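Local coordinates for protein putative mannose-1-phosphate guanylyl transferase (Thermus thermophilus, PDB 2CU2) that probably transfers a guanylyl group from GTP to mannose 1-phosphate, yielding GDP-mannose, as a nucleotidyltransferase of the GT-A clan, at residues A[112-115]-A[116-119]; A[141-145]-A[146-150]; A[155-158]-A[159-162]; A[175-178]-A[179-182]; A[197-200]-A[201-204]. One frame throughout, in Å; residues are numbered along the deposited sequence.

How the contacts relate
All five contacts are local ones within the nucleotidyltransferase part of the chain, and they follow one another in series. Contacts 2 and 4 lie close together, their centres about 9 Å apart, and they alone touch: the rings of Y150 and Y178 meet, Y150 CG to Y178 CD2 being 3.5 Å. P144 O also packs on A175 CB at 3.7 Å. Strand 160-167, which starts in the hairpin of contact 3, is followed in the chain by helix 172-180 of contact 4; the nearest atoms of contacts 3 and 4 are about 8 Å apart. Contacts 1 and 5, on two other helices, have centres about 31 Å apart. A sulfate, probably from the crystallisation liquor, is bound at contact 1.

Contact 1: residues A[112-115]-A[116-119]. With SO4 (sulfate ion), chain C.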
loop_
_atom_site.group_PDB
_atom_site.type_symbol
_atom_site.label_atom_id
_atom_site.label_comp_id
_atom_site.label_asym_id
_atom_site.label_seq_id
_atom_site.Cartn_x
_atom_site.Cartn_y
_atom_site.Cartn_z
ATOM N N VAL A 112 -11.758 24.593 3.639
ATOM C CA VAL A 112 -11.659 26.046 3.688
ATOM C C VAL A 112 -10.343 26.342 4.402
ATOM O O VAL A 112 -10.081 25.805 5.477
ATOM C CB VAL A 112 -12.841 26.652 4.469
ATOM C CG1 VAL A 112 -12.620 28.150 4.684
ATOM C CG2 VAL A 112 -14.142 26.406 3.690
ATOM N N GLY A 113 -9.506 27.175 3.800
ATOM C CA GLY A 113 -8.222 27.463 4.409
ATOM C C GLY A 113 -8.099 28.766 5.176
ATOM O O GLY A 113 -6.995 29.144 5.562
ATOM N N ASP A 114 -9.214 29.451 5.408
ATOM C CA ASP A 114 -9.190 30.721 6.146
ATOM C C ASP A 114 -10.548 30.894 6.816
ATOM O O ASP A 114 -11.469 31.458 6.228
ATOM C CB ASP A 114 -8.933 31.885 5.185
ATOM C CG ASP A 114 -8.583 33.177 5.907
ATOM O OD1 ASP A 114 -9.041 33.369 7.052
ATOM O OD2 ASP A 114 -7.858 34.011 5.320
ATOM N N ASP A 115 -10.662 30.405 8.045
ATOM C CA ASP A 115 -11.913 30.470 8.785
ATOM C C ASP A 115 -12.480 31.877 8.939
ATOM O O ASP A 115 -13.688 32.087 8.778
ATOM C CB ASP A 115 -11.735 29.825 10.162
ATOM C CG ASP A 115 -11.414 28.344 10.072
ATOM O OD1 ASP A 115 -11.219 27.845 8.944
ATOM O OD2 ASP A 115 -11.356 27.677 11.127
ATOM N N GLU A 116 -11.615 32.840 9.243
ATOM C CA GLU A 116 -12.069 34.214 9.415
ATOM C C GLU A 116 -12.627 34.775 8.118
ATOM O O GLU A 116 -13.708 35.354 8.105
ATOM C CB GLU A 116 -10.929 35.106 9.925
ATOM C CG GLU A 116 -10.469 34.774 11.341
ATOM C CD GLU A 116 -9.319 33.771 11.379
ATOM O OE1 GLU A 116 -9.132 33.023 10.389
ATOM O OE2 GLU A 116 -8.592 33.736 12.403
ATOM N N ALA A 117 -11.894 34.602 7.025
ATOM C CA ALA A 117 -12.356 35.106 5.739
ATOM C C ALA A 117 -13.641 34.378 5.342
ATOM O O ALA A 117 -14.499 34.941 4.668
ATOM C CB ALA A 117 -11.279 34.908 4.677
ATOM N N TYR A 118 -13.769 33.129 5.778
ATOM C CA TYR A 118 -14.949 32.330 5.474
ATOM C C TYR A 118 -16.150 32.939 6.195
ATOM O O TYR A 118 -17.212 33.141 5.599
ATOM C CB TYR A 118 -14.739 30.888 5.941
ATOM C CG TYR A 118 -15.908 29.966 5.659
ATOM C CD1 TYR A 118 -15.940 29.172 4.511
ATOM C CD2 TYR A 118 -16.969 29.863 6.565
ATOM C CE1 TYR A 118 -16.996 28.287 4.272
ATOM C CE2 TYR A 118 -18.029 28.984 6.341
ATOM C CZ TYR A 118 -18.037 28.198 5.193
ATOM O OH TYR A 118 -19.080 27.323 4.976
ATOM N N ARG A 119 -15.976 33.239 7.481
ATOM C CA ARG A 119 -17.057 33.838 8.254
ATOM C C ARG A 119 -17.426 35.210 7.707
ATOM O O ARG A 119 -18.601 35.541 7.600
ATOM C CB ARG A 119 -16.672 33.948 9.728
ATOM C CG ARG A 119 -16.685 32.613 10.457
ATOM C CD ARG A 119 -16.572 32.817 11.961
ATOM N NE ARG A 119 -15.235 33.245 12.364
ATOM C CZ ARG A 119 -14.204 32.423 12.548
ATOM N NH1 ARG A 119 -14.342 31.112 12.365
ATOM N NH2 ARG A 119 -13.027 32.916 12.922
HETATM S S SO4 C . -14.019 36.284 13.713
HETATM O O1 SO4 C . -13.188 35.240 14.212
HETATM O O2 SO4 C . -13.747 37.629 14.081
HETATM O O3 SO4 C . -15.480 35.982 14.142
HETATM O O4 SO4 C . -14.082 36.272 12.265
HETATM O O HOH W 1 -12.121 29.246 13.314
#
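D114 O and D115 O accept from Y118 N and R119 N, each at 2.9 Å; after a short loop beyond strand 111-112, these two bonds mark the first turn of helix 115-128. The CA atoms of D114 and A117 are 5.4 Å apart, as expected for one turn. D114 is the N-cap: its OD1 takes the N-H of A117 at 3.1 Å in an almost straight bond (171°), though the donor stands well above the carboxylate plane. With CG anti to the backbone N (chi1 -167°), the carboxylate folds over the helix start, and its CG also rests on A117 CB. This is the classic side-chain cap, which offers a side-chain acceptor to an amide of the first turn. E116 OE1 comes within 3.4 Å of D114 OD1, two like charges with their carboxylate planes nearly perpendicular. V112 CG2 presses on Y118 CD1 at 3.4 Å, the two side chains crossing at about a right angle, and F251 adds a second ring beside the tyrosine. D115 O lies over the centre of one face of the R119 guanidinium, while a water bridges D115 OD2 and R119 NH1; D115 also pairs with R44. R119 NH2 donates to sulfate O1 at 2.7 Å, NE adds weak bonds to O3 and O4, and NH1 is bonded to R44 O. With an alanine in place of R119, the sulfate would probably lose its donors here, the water one of its two partners, and R44 O its N-H.

Contact 2: residues A[141-145]-A[146-150]; sequences PTRPE and TEYGY
R143, E145, Y148 and Y150 meet in a compact polar and aromatic turn, a local contact in the connection between strands 134-139 and 150-157. Its centrepiece is E145, whose CG stands over the middle of the Y148 ring, 3.4 Å from the centroid and 10° off the normal, a CH-pi contact of nearly ideal placement. CG reaches the ring by lying anti to the backbone N (chi1 -177°), and a bend at chi2 then turns the carboxylate back to the chain. There OE2 accepts from E147 N at 3.0 Å through its anti lone pair. The other oxygen, OE1, is gripped side-on by R143: NE at 2.9 Å and NH2 at 3.0 Å both converge on this one atom, close to the guanidinium plane. NH2 also gives a weak bond to Y148 OH, with guanidinium and ring planes 75° apart; the phenol oxygen has a further partner in D255. The backbone of E145 is held as well. Its carbonyl O lies in the plane of the Y150 ring, at the edge, and accepts from Y150 OH at 2.6 Å on a lone pair. W185 of strand 184-192 is hydrogen-bonded to that same hydroxyl and meets both tyrosine rings edge-to-face. P141 CG approaches Y150 CE2 at 4.1 Å. P144 is the centre of an inverse gamma turn, closed by the bond from E145 N to R143 O at 2.7 Å, a tight bend in the connection between two strands that both run antiparallel to strand 184-192.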
loop_
_atom_site.group_PDB
_atom_site.type_symbol
_atom_site.label_atom_id
_atom_site.label_comp_id
_atom_site.label_asym_id
_atom_site.label_seq_id
_atom_site.Cartn_x
_atom_site.Cartn_y
_atom_site.Cartn_z
ATOM N N PRO A 141 -12.138 30.726 -9.933
ATOM C CA PRO A 141 -11.580 29.431 -10.343
ATOM C C PRO A 141 -10.058 29.466 -10.511
ATOM O O PRO A 141 -9.509 30.446 -11.007
ATOM C CB PRO A 141 -12.280 29.153 -11.674
ATOM C CG PRO A 141 -13.513 30.008 -11.624
ATOM C CD PRO A 141 -13.033 31.262 -10.970
ATOM N N THR A 142 -9.381 28.399 -10.101
ATOM C CA THR A 142 -7.930 28.333 -10.243
ATOM C C THR A 142 -7.564 27.326 -11.328
ATOM O O THR A 142 -6.403 27.203 -11.707
ATOM C CB THR A 142 -7.238 27.921 -8.924
ATOM O OG1 THR A 142 -7.848 26.734 -8.402
ATOM C CG2 THR A 142 -7.340 29.033 -7.905
ATOM N N ARG A 143 -8.573 26.619 -11.831
ATOM C CA ARG A 143 -8.382 25.616 -12.876
ATOM C C ARG A 143 -9.732 25.314 -13.538
ATOM O O ARG A 143 -10.791 25.495 -12.932
ATOM C CB ARG A 143 -7.823 24.326 -12.272
ATOM C CG ARG A 143 -8.795 23.668 -11.300
ATOM C CD ARG A 143 -8.285 22.347 -10.740
ATOM N NE ARG A 143 -9.337 21.687 -9.975
ATOM C CZ ARG A 143 -9.779 22.100 -8.788
ATOM N NH1 ARG A 143 -9.255 23.174 -8.210
ATOM N NH2 ARG A 143 -10.767 21.448 -8.191
ATOM N N PRO A 144 -9.707 24.825 -14.790
ATOM C CA PRO A 144 -10.933 24.500 -15.521
ATOM C C PRO A 144 -11.553 23.220 -14.963
ATOM O O PRO A 144 -11.592 22.200 -15.650
ATOM C CB PRO A 144 -10.446 24.305 -16.961
ATOM C CG PRO A 144 -8.996 23.839 -16.839
ATOM C CD PRO A 144 -8.522 24.499 -15.596
ATOM N N GLU A 145 -12.029 23.275 -13.721
ATOM C CA GLU A 145 -12.630 22.110 -13.085
ATOM C C GLU A 145 -13.947 21.762 -13.772
ATOM O O GLU A 145 -14.831 22.610 -13.908
ATOM C CB GLU A 145 -12.869 22.381 -11.596
ATOM C CG GLU A 145 -13.419 21.182 -10.838
ATOM C CD GLU A 145 -12.610 19.928 -11.083
ATOM O OE1 GLU A 145 -11.440 19.874 -10.641
ATOM O OE2 GLU A 145 -13.138 18.998 -11.723
ATOM N N THR A 146 -14.069 20.511 -14.201
ATOM C CA THR A 146 -15.266 20.047 -14.898
ATOM C C THR A 146 -16.343 19.456 -13.984
ATOM O O THR A 146 -17.474 19.247 -14.418
ATOM C CB THR A 146 -14.906 18.985 -15.951
ATOM O OG1 THR A 146 -14.406 17.813 -15.295
ATOM C CG2 THR A 146 -13.836 19.521 -16.895
ATOM N N GLU A 147 -16.003 19.193 -12.727
ATOM C CA GLU A 147 -16.967 18.612 -11.799
ATOM C C GLU A 147 -17.713 19.630 -10.952
ATOM O O GLU A 147 -18.612 19.276 -10.191
ATOM C CB GLU A 147 -16.278 17.600 -10.879
ATOM C CG GLU A 147 -15.886 16.315 -11.579
ATOM C CD GLU A 147 -17.052 15.690 -12.328
ATOM O OE1 GLU A 147 -18.119 15.477 -11.715
ATOM O OE2 GLU A 147 -16.900 15.410 -13.531
ATOM N N TYR A 148 -17.346 20.899 -11.078
ATOM C CA TYR A 148 -18.012 21.936 -10.303
ATOM C C TYR A 148 -19.081 22.645 -11.111
ATOM O O TYR A 148 -19.121 22.568 -12.345
ATOM C CB TYR A 148 -17.019 23.002 -9.840
ATOM C CG TYR A 148 -15.959 22.542 -8.875
ATOM C CD1 TYR A 148 -16.025 21.287 -8.275
ATOM C CD2 TYR A 148 -14.905 23.389 -8.525
ATOM C CE1 TYR A 148 -15.066 20.882 -7.344
ATOM C CE2 TYR A 148 -13.943 22.997 -7.597
ATOM C CZ TYR A 148 -14.032 21.744 -7.012
ATOM O OH TYR A 148 -13.091 21.355 -6.093
ATOM N N GLY A 149 -19.955 23.333 -10.393
ATOM C CA GLY A 149 -20.972 24.134 -11.033
ATOM C C GLY A 149 -20.369 25.528 -11.030
ATOM O O GLY A 149 -19.524 25.835 -10.182
ATOM N N TYR A 150 -20.775 26.366 -11.972
ATOM C CA TYR A 150 -20.272 27.730 -12.056
ATOM C C TYR A 150 -21.435 28.709 -11.974
ATOM O O TYR A 150 -22.590 28.319 -12.145
ATOM C CB TYR A 150 -19.517 27.950 -13.373
ATOM C CG TYR A 150 -18.198 27.205 -13.472
ATOM C CD1 TYR A 150 -18.159 25.809 -13.483
ATOM C CD2 TYR A 150 -16.988 27.899 -13.560
ATOM C CE1 TYR A 150 -16.953 25.124 -13.577
ATOM C CE2 TYR A 150 -15.774 27.223 -13.658
ATOM C CZ TYR A 150 -15.769 25.838 -13.661
ATOM O OH TYR A 150 -14.583 25.164 -13.717
#

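Contact 3: residues A[155-158]-A[159-162]; sequences PREG and AWYR
P155 O accepts from R162 N at 3.2 Å and E157 N donates to W160 O at 2.7 Å, the paired backbones of an antiparallel hairpin whose short strand axes run at 133° to each other. R156 and Y161 form the non-hydrogen-bonded pair, E157 and W160 the hydrogen-bonded one, and a type II' turn from E157 to W160 closes the end. G158 takes the first corner at phi 73°, where glycine is favoured and a CB would clash with A159 N. R156 shares its face of the sheet with Y161. Its CG lies over that ring, 4.2 Å from the centroid, as a CH-pi contact, and the extended chain carries NH1 beyond the ring to Y161 OH at 2.9 Å, in the guanidinium plane. NE meanwhile donates to G158 O at 2.7 Å, so that one arginine ties the turn to the strand. On the other face W160 folds back over its own turn, CG placed between the backbone N and the carbonyl carbon (chi1 61°). This sets E157 O above the indole face and lets NE1 donate to E157 OE1 at 2.9 Å, on the anti lone pair of the carboxylate. Beyond the hairpin, W160 and Y161 pack on strand 244-249, the neighbour of strand 160-167 in the mixed sheet, and A159 and W160 touch helix 115-128.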
loop_
_atom_site.group_PDB
_atom_site.type_symbol
_atom_site.label_atom_id
_atom_site.label_comp_id
_atom_site.label_asym_id
_atom_site.label_seq_id
_atom_site.Cartn_x
_atom_site.Cartn_y
_atom_site.Cartn_z
ATOM N N PRO A 155 -23.115 42.898 -12.786
ATOM C CA PRO A 155 -22.315 43.976 -12.193
ATOM C C PRO A 155 -22.284 43.917 -10.666
ATOM O O PRO A 155 -23.190 43.372 -10.034
ATOM C CB PRO A 155 -22.997 45.239 -12.724
ATOM C CG PRO A 155 -24.427 44.815 -12.844
ATOM C CD PRO A 155 -24.302 43.441 -13.469
ATOM N N ARG A 156 -21.231 44.478 -10.080
ATOM C CA ARG A 156 -21.071 44.494 -8.632
ATOM C C ARG A 156 -21.927 45.575 -7.982
ATOM O O ARG A 156 -21.995 46.703 -8.471
ATOM C CB ARG A 156 -19.596 44.708 -8.266
ATOM C CG ARG A 156 -19.326 44.776 -6.770
ATOM C CD ARG A 156 -17.922 44.300 -6.420
ATOM N NE ARG A 156 -17.720 44.262 -4.972
ATOM C CZ ARG A 156 -16.865 43.455 -4.348
ATOM N NH1 ARG A 156 -16.116 42.602 -5.042
ATOM N NH2 ARG A 156 -16.762 43.487 -3.024
ATOM N N GLU A 157 -22.584 45.215 -6.882
ATOM C CA GLU A 157 -23.432 46.138 -6.133
ATOM C C GLU A 157 -22.926 46.168 -4.696
ATOM O O GLU A 157 -23.434 45.449 -3.835
ATOM C CB GLU A 157 -24.885 45.661 -6.136
ATOM C CG GLU A 157 -25.430 45.285 -7.503
ATOM C CD GLU A 157 -26.779 44.588 -7.415
ATOM O OE1 GLU A 157 -27.080 43.991 -6.356
ATOM O OE2 GLU A 157 -27.536 44.635 -8.409
ATOM N N GLY A 158 -21.922 46.996 -4.438
ATOM C CA GLY A 158 -21.372 47.079 -3.099
ATOM C C GLY A 158 -20.539 45.853 -2.750
ATOM O O GLY A 158 -19.586 45.524 -3.454
ATOM N N ALA A 159 -20.912 45.163 -1.675
ATOM C CA ALA A 159 -20.181 43.982 -1.224
ATOM C C ALA A 159 -20.490 42.689 -1.976
ATOM O O ALA A 159 -19.889 41.657 -1.692
ATOM C CB ALA A 159 -20.414 43.770 0.272
ATOM N N TRP A 160 -21.410 42.739 -2.933
ATOM C CA TRP A 160 -21.757 41.531 -3.672
ATOM C C TRP A 160 -22.036 41.809 -5.153
ATOM O O TRP A 160 -21.998 42.934 -5.642
ATOM C CB TRP A 160 -22.982 40.885 -3.017
ATOM C CG TRP A 160 -24.151 41.801 -3.063
ATOM C CD1 TRP A 160 -24.989 42.052 -4.176
ATOM C CD2 TRP A 160 -24.687 42.575 -1.963
ATOM N NE1 TRP A 160 -25.997 42.916 -3.887
ATOM C CE2 TRP A 160 -25.814 43.281 -2.460
ATOM C CE3 TRP A 160 -24.310 42.738 -0.634
ATOM C CZ2 TRP A 160 -26.521 44.130 -1.624
ATOM C CZ3 TRP A 160 -25.020 43.582 0.202
ATOM C CH2 TRP A 160 -26.127 44.289 -0.301
ATOM N N TYR A 161 -22.272 40.707 -5.883
ATOM C CA TYR A 161 -22.576 40.768 -7.300
ATOM C C TYR A 161 -24.023 40.365 -7.554
ATOM O O TYR A 161 -24.647 39.664 -6.769
ATOM C CB TYR A 161 -21.633 39.812 -8.032
ATOM C CG TYR A 161 -20.236 40.316 -7.946
ATOM C CD1 TYR A 161 -19.460 40.026 -6.827
ATOM C CD2 TYR A 161 -19.686 41.057 -8.992
ATOM C CE1 TYR A 161 -18.145 40.460 -6.759
ATOM C CE2 TYR A 161 -18.373 41.500 -8.920
ATOM C CZ TYR A 161 -17.606 41.208 -7.808
ATOM O OH TYR A 161 -16.294 41.634 -7.733
ATOM N N ARG A 162 -24.587 40.813 -8.686
ATOM C CA ARG A 162 -25.876 40.229 -9.019
ATOM C C ARG A 162 -25.692 38.896 -9.739
ATOM O O ARG A 162 -25.050 38.801 -10.776
ATOM C CB ARG A 162 -26.618 41.217 -9.925
ATOM C CG ARG A 162 -28.008 40.719 -10.308
ATOM C CD ARG A 162 -29.056 41.028 -9.232
ATOM N NE ARG A 162 -30.261 40.215 -9.436
ATOM C CZ ARG A 162 -31.359 40.838 -9.904
ATOM N NH1 ARG A 162 -31.332 42.136 -10.156
ATOM N NH2 ARG A 162 -32.474 40.135 -10.123
#

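Contact 4: residues A[175-178]-A[179-182]; sequences ALEY and IRKG
E177 is turned so that its two carboxylate oxygens face two different bases, three and four residues further along, about one turn of the helix: OE1 meets R180 NH1 at 2.8 Å, and OE2 meets K181 NZ at 3.3 Å, the second bond being weak. The arginine is reached on the anti side of the carboxylate, 33° out of its plane, and the two flat groups are inclined at 52°. A bend at chi2 (-66°) swings the glutamate end back over the helix toward both partners. R180 in turn stays extended from CG to NE, which lays one face of its guanidinium over L176 CB. The three charged residues make an i to i+3 and i+4 network on the exposed side of helix 172-180. G182, with positive phi and two bonds back into the last turn, one of them from its N to I179 O at 3.0 Å, closes the helix in a Schellman motif. Were E177 replaced by an alanine, R180 and K181 would probably lose the acid they share, and their ends would be less fixed in rotation. Y178 points its ring elsewhere, to the ring of Y183 and to P170, while I179 N keeps the helical bond to A175 O at 3.0 Å.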
loop_
_atom_site.group_PDB
_atom_site.type_symbol
_atom_site.label_atom_id
_atom_site.label_comp_id
_atom_site.label_asym_id
_atom_site.label_seq_id
_atom_site.Cartn_x
_atom_site.Cartn_y
_atom_site.Cartn_z
ATOM N N ALA A 175 -15.259 24.716 -19.562
ATOM C CA ALA A 175 -14.833 25.313 -18.301
ATOM C C ALA A 175 -13.852 26.469 -18.533
ATOM O O ALA A 175 -13.894 27.501 -17.875
ATOM C CB ALA A 175 -14.173 24.231 -17.444
ATOM N N LEU A 176 -12.915 26.242 -19.483
ATOM C CA LEU A 176 -11.971 27.301 -19.841
ATOM C C LEU A 176 -12.703 28.570 -20.291
ATOM O O LEU A 176 -12.325 29.688 -19.971
ATOM C CB LEU A 176 -11.101 26.813 -21.009
ATOM C CG LEU A 176 -9.955 25.870 -20.618
ATOM C CD1 LEU A 176 -9.247 25.307 -21.846
ATOM C CD2 LEU A 176 -8.847 26.515 -19.792
ATOM N N GLU A 177 -13.749 28.359 -21.122
ATOM C CA GLU A 177 -14.518 29.505 -21.618
ATOM C C GLU A 177 -15.247 30.227 -20.477
ATOM O O GLU A 177 -15.368 31.447 -20.454
ATOM C CB GLU A 177 -15.547 29.025 -22.654
ATOM C CG GLU A 177 -15.043 29.063 -24.101
ATOM C CD GLU A 177 -14.796 30.492 -24.539
ATOM O OE1 GLU A 177 -13.752 30.749 -25.118
ATOM O OE2 GLU A 177 -15.680 31.326 -24.363
ATOM N N TYR A 178 -15.797 29.416 -19.536
ATOM C CA TYR A 178 -16.470 30.004 -18.375
ATOM C C TYR A 178 -15.519 30.964 -17.649
ATOM O O TYR A 178 -15.869 32.058 -17.225
ATOM C CB TYR A 178 -16.844 28.883 -17.392
ATOM C CG TYR A 178 -18.053 28.083 -17.779
ATOM C CD1 TYR A 178 -18.822 28.405 -18.898
ATOM C CD2 TYR A 178 -18.421 26.992 -16.989
ATOM C CE1 TYR A 178 -19.939 27.630 -19.217
ATOM C CE2 TYR A 178 -19.537 26.227 -17.298
ATOM C CZ TYR A 178 -20.299 26.544 -18.406
ATOM O OH TYR A 178 -21.414 25.787 -18.724
ATOM N N ILE A 179 -14.273 30.481 -17.473
ATOM C CA ILE A 179 -13.278 31.279 -16.763
ATOM C C ILE A 179 -12.945 32.579 -17.508
ATOM O O ILE A 179 -12.873 33.654 -16.931
ATOM C CB ILE A 179 -12.031 30.414 -16.535
ATOM C CG1 ILE A 179 -12.393 29.235 -15.629
ATOM C CG2 ILE A 179 -10.942 31.237 -15.820
ATOM C CD1 ILE A 179 -11.207 28.341 -15.287
ATOM N N ARG A 180 -12.719 32.450 -18.831
ATOM C CA ARG A 180 -12.425 33.650 -19.614
ATOM C C ARG A 180 -13.527 34.708 -19.456
ATOM O O ARG A 180 -13.281 35.905 -19.415
ATOM C CB ARG A 180 -12.297 33.266 -21.096
ATOM C CG ARG A 180 -11.107 32.349 -21.390
ATOM C CD ARG A 180 -11.063 31.909 -22.862
ATOM N NE ARG A 180 -9.968 30.961 -23.092
ATOM C CZ ARG A 180 -10.259 29.784 -23.689
ATOM N NH1 ARG A 180 -11.493 29.514 -24.084
ATOM N NH2 ARG A 180 -9.287 28.890 -23.870
ATOM N N LYS A 181 -14.788 34.226 -19.410
ATOM C CA LYS A 181 -15.926 35.147 -19.343
ATOM C C LYS A 181 -16.196 35.676 -17.926
ATOM O O LYS A 181 -17.150 36.405 -17.691
ATOM C CB LYS A 181 -17.174 34.410 -19.823
ATOM C CG LYS A 181 -17.256 34.293 -21.341
ATOM C CD LYS A 181 -18.335 33.311 -21.782
ATOM C CE LYS A 181 -18.504 33.274 -23.303
ATOM N NZ LYS A 181 -18.860 31.915 -23.715
ATOM N N GLY A 182 -15.380 35.231 -16.955
ATOM C CA GLY A 182 -15.563 35.820 -15.633
ATOM C C GLY A 182 -16.481 34.978 -14.733
ATOM O O GLY A 182 -16.974 35.427 -13.707
#

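Contact 5: residues A[197-200]-A[201-204]; sequences MAEL and FRRH
M197 sends CG anti to its own backbone N (chi1 179°) and bends at chi2 and chi3, which curls the thioether back over F201 one turn later. The result, on helix 194-204, is a Met-aromatic contact. CG stands over the ring face, 4.2 Å from the centroid, and SD lies obliquely at the same distance, its nearest ring atom being CE1 at 3.7 Å. Helices 233-238 and 83-98 pack against this pair, making it the buried side of the helix. The exposed side is polar. E199, also anti at chi1 and bent at chi2, divides its carboxylate between two arginines in a salt-bridge network. OE1 meets R202 NH1 at 2.6 Å, with the two flat groups almost perpendicular, at 87°. OE2 takes a weak bond from R203 NE at 3.0 Å, while E199 CG sits beneath one face of that guanidinium. Spacings of three and four residues bring both bases to one acid, so their charges are probably offset by it rather than set against each other. At the last turn, L200 CD2 touches H204 CE1 at 3.8 Å. The carbonyl of L200 there accepts twice from one residue, besides a weak bond from R203 N: H204 N at 2.9 Å continues the helical pattern, and H204 ND1 reaches the same oxygen at 3.2 Å, in the carbonyl plane and on a lone pair.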
loop_
_atom_site.group_PDB
_atom_site.type_symbol
_atom_site.label_atom_id
_atom_site.label_comp_id
_atom_site.label_asym_id
_atom_site.label_seq_id
_atom_site.Cartn_x
_atom_site.Cartn_y
_atom_site.Cartn_z
ATOM N N MET A 197 -37.261 31.129 0.510
ATOM C CA MET A 197 -37.101 29.783 -0.045
ATOM C C MET A 197 -38.452 29.076 -0.178
ATOM O O MET A 197 -38.706 28.324 -1.109
ATOM C CB MET A 197 -36.140 28.975 0.839
ATOM C CG MET A 197 -35.918 27.529 0.355
ATOM S SD MET A 197 -35.474 27.404 -1.385
ATOM C CE MET A 197 -33.739 27.852 -1.259
ATOM N N ALA A 198 -39.327 29.317 0.820
ATOM C CA ALA A 198 -40.669 28.762 0.720
ATOM C C ALA A 198 -41.329 29.185 -0.589
ATOM O O ALA A 198 -41.937 28.400 -1.305
ATOM C CB ALA A 198 -41.496 29.267 1.905
ATOM N N GLU A 199 -41.217 30.498 -0.874
ATOM C CA GLU A 199 -41.807 31.019 -2.103
ATOM C C GLU A 199 -41.131 30.429 -3.342
ATOM O O GLU A 199 -41.747 30.208 -4.373
ATOM C CB GLU A 199 -41.681 32.545 -2.091
ATOM C CG GLU A 199 -42.345 33.223 -3.300
ATOM C CD GLU A 199 -43.755 32.702 -3.491
ATOM O OE1 GLU A 199 -44.421 32.427 -2.509
ATOM O OE2 GLU A 199 -44.204 32.652 -4.634
ATOM N N LEU A 200 -39.806 30.209 -3.236
ATOM C CA LEU A 200 -39.112 29.596 -4.364
ATOM C C LEU A 200 -39.600 28.168 -4.620
ATOM O O LEU A 200 -39.710 27.714 -5.750
ATOM C CB LEU A 200 -37.607 29.595 -4.078
ATOM C CG LEU A 200 -36.954 30.958 -4.338
ATOM C CD1 LEU A 200 -35.467 30.975 -3.996
ATOM C CD2 LEU A 200 -37.044 31.425 -5.790
ATOM N N PHE A 201 -39.843 27.431 -3.512
ATOM C CA PHE A 201 -40.395 26.085 -3.670
ATOM C C PHE A 201 -41.724 26.154 -4.436
ATOM O O PHE A 201 -41.999 25.393 -5.356
ATOM C CB PHE A 201 -40.652 25.474 -2.280
ATOM C CG PHE A 201 -39.414 24.883 -1.641
ATOM C CD1 PHE A 201 -38.249 24.688 -2.378
ATOM C CD2 PHE A 201 -39.459 24.506 -0.305
ATOM C CE1 PHE A 201 -37.133 24.124 -1.764
ATOM C CE2 PHE A 201 -38.339 23.946 0.301
ATOM C CZ PHE A 201 -37.168 23.755 -0.424
ATOM N N ARG A 202 -42.579 27.100 -3.989
ATOM C CA ARG A 202 -43.898 27.258 -4.600
ATOM C C ARG A 202 -43.814 27.494 -6.115
ATOM O O ARG A 202 -44.612 26.991 -6.895
ATOM C CB ARG A 202 -44.595 28.441 -3.927
ATOM C CG ARG A 202 -45.834 28.901 -4.695
ATOM C CD ARG A 202 -47.019 29.174 -3.763
ATOM N NE ARG A 202 -47.782 30.337 -4.227
ATOM C CZ ARG A 202 -47.633 31.487 -3.543
ATOM N NH1 ARG A 202 -46.819 31.538 -2.502
ATOM N NH2 ARG A 202 -48.303 32.577 -3.927
ATOM N N ARG A 203 -42.820 28.318 -6.520
ATOM C CA ARG A 203 -42.728 28.698 -7.937
ATOM C C ARG A 203 -42.059 27.631 -8.824
ATOM O O ARG A 203 -42.495 27.357 -9.930
ATOM C CB ARG A 203 -41.928 29.998 -8.060
ATOM C CG ARG A 203 -42.596 31.211 -7.415
ATOM C CD ARG A 203 -41.690 32.449 -7.478
ATOM N NE ARG A 203 -42.339 33.594 -6.841
ATOM C CZ ARG A 203 -41.593 34.687 -6.574
ATOM N NH1 ARG A 203 -40.307 34.724 -6.891
ATOM N NH2 ARG A 203 -42.169 35.738 -5.993
ATOM N N HIS A 204 -40.920 27.062 -8.347
ATOM C CA HIS A 204 -40.168 26.143 -9.227
ATOM C C HIS A 204 -40.089 24.688 -8.734
ATOM O O HIS A 204 -39.548 23.822 -9.407
ATOM C CB HIS A 204 -38.738 26.665 -9.455
ATOM C CG HIS A 204 -38.712 28.159 -9.572
ATOM N ND1 HIS A 204 -38.614 28.982 -8.505
ATOM C CD2 HIS A 204 -38.698 28.934 -10.736
ATOM C CE1 HIS A 204 -38.562 30.228 -9.010
ATOM N NE2 HIS A 204 -38.612 30.230 -10.344
#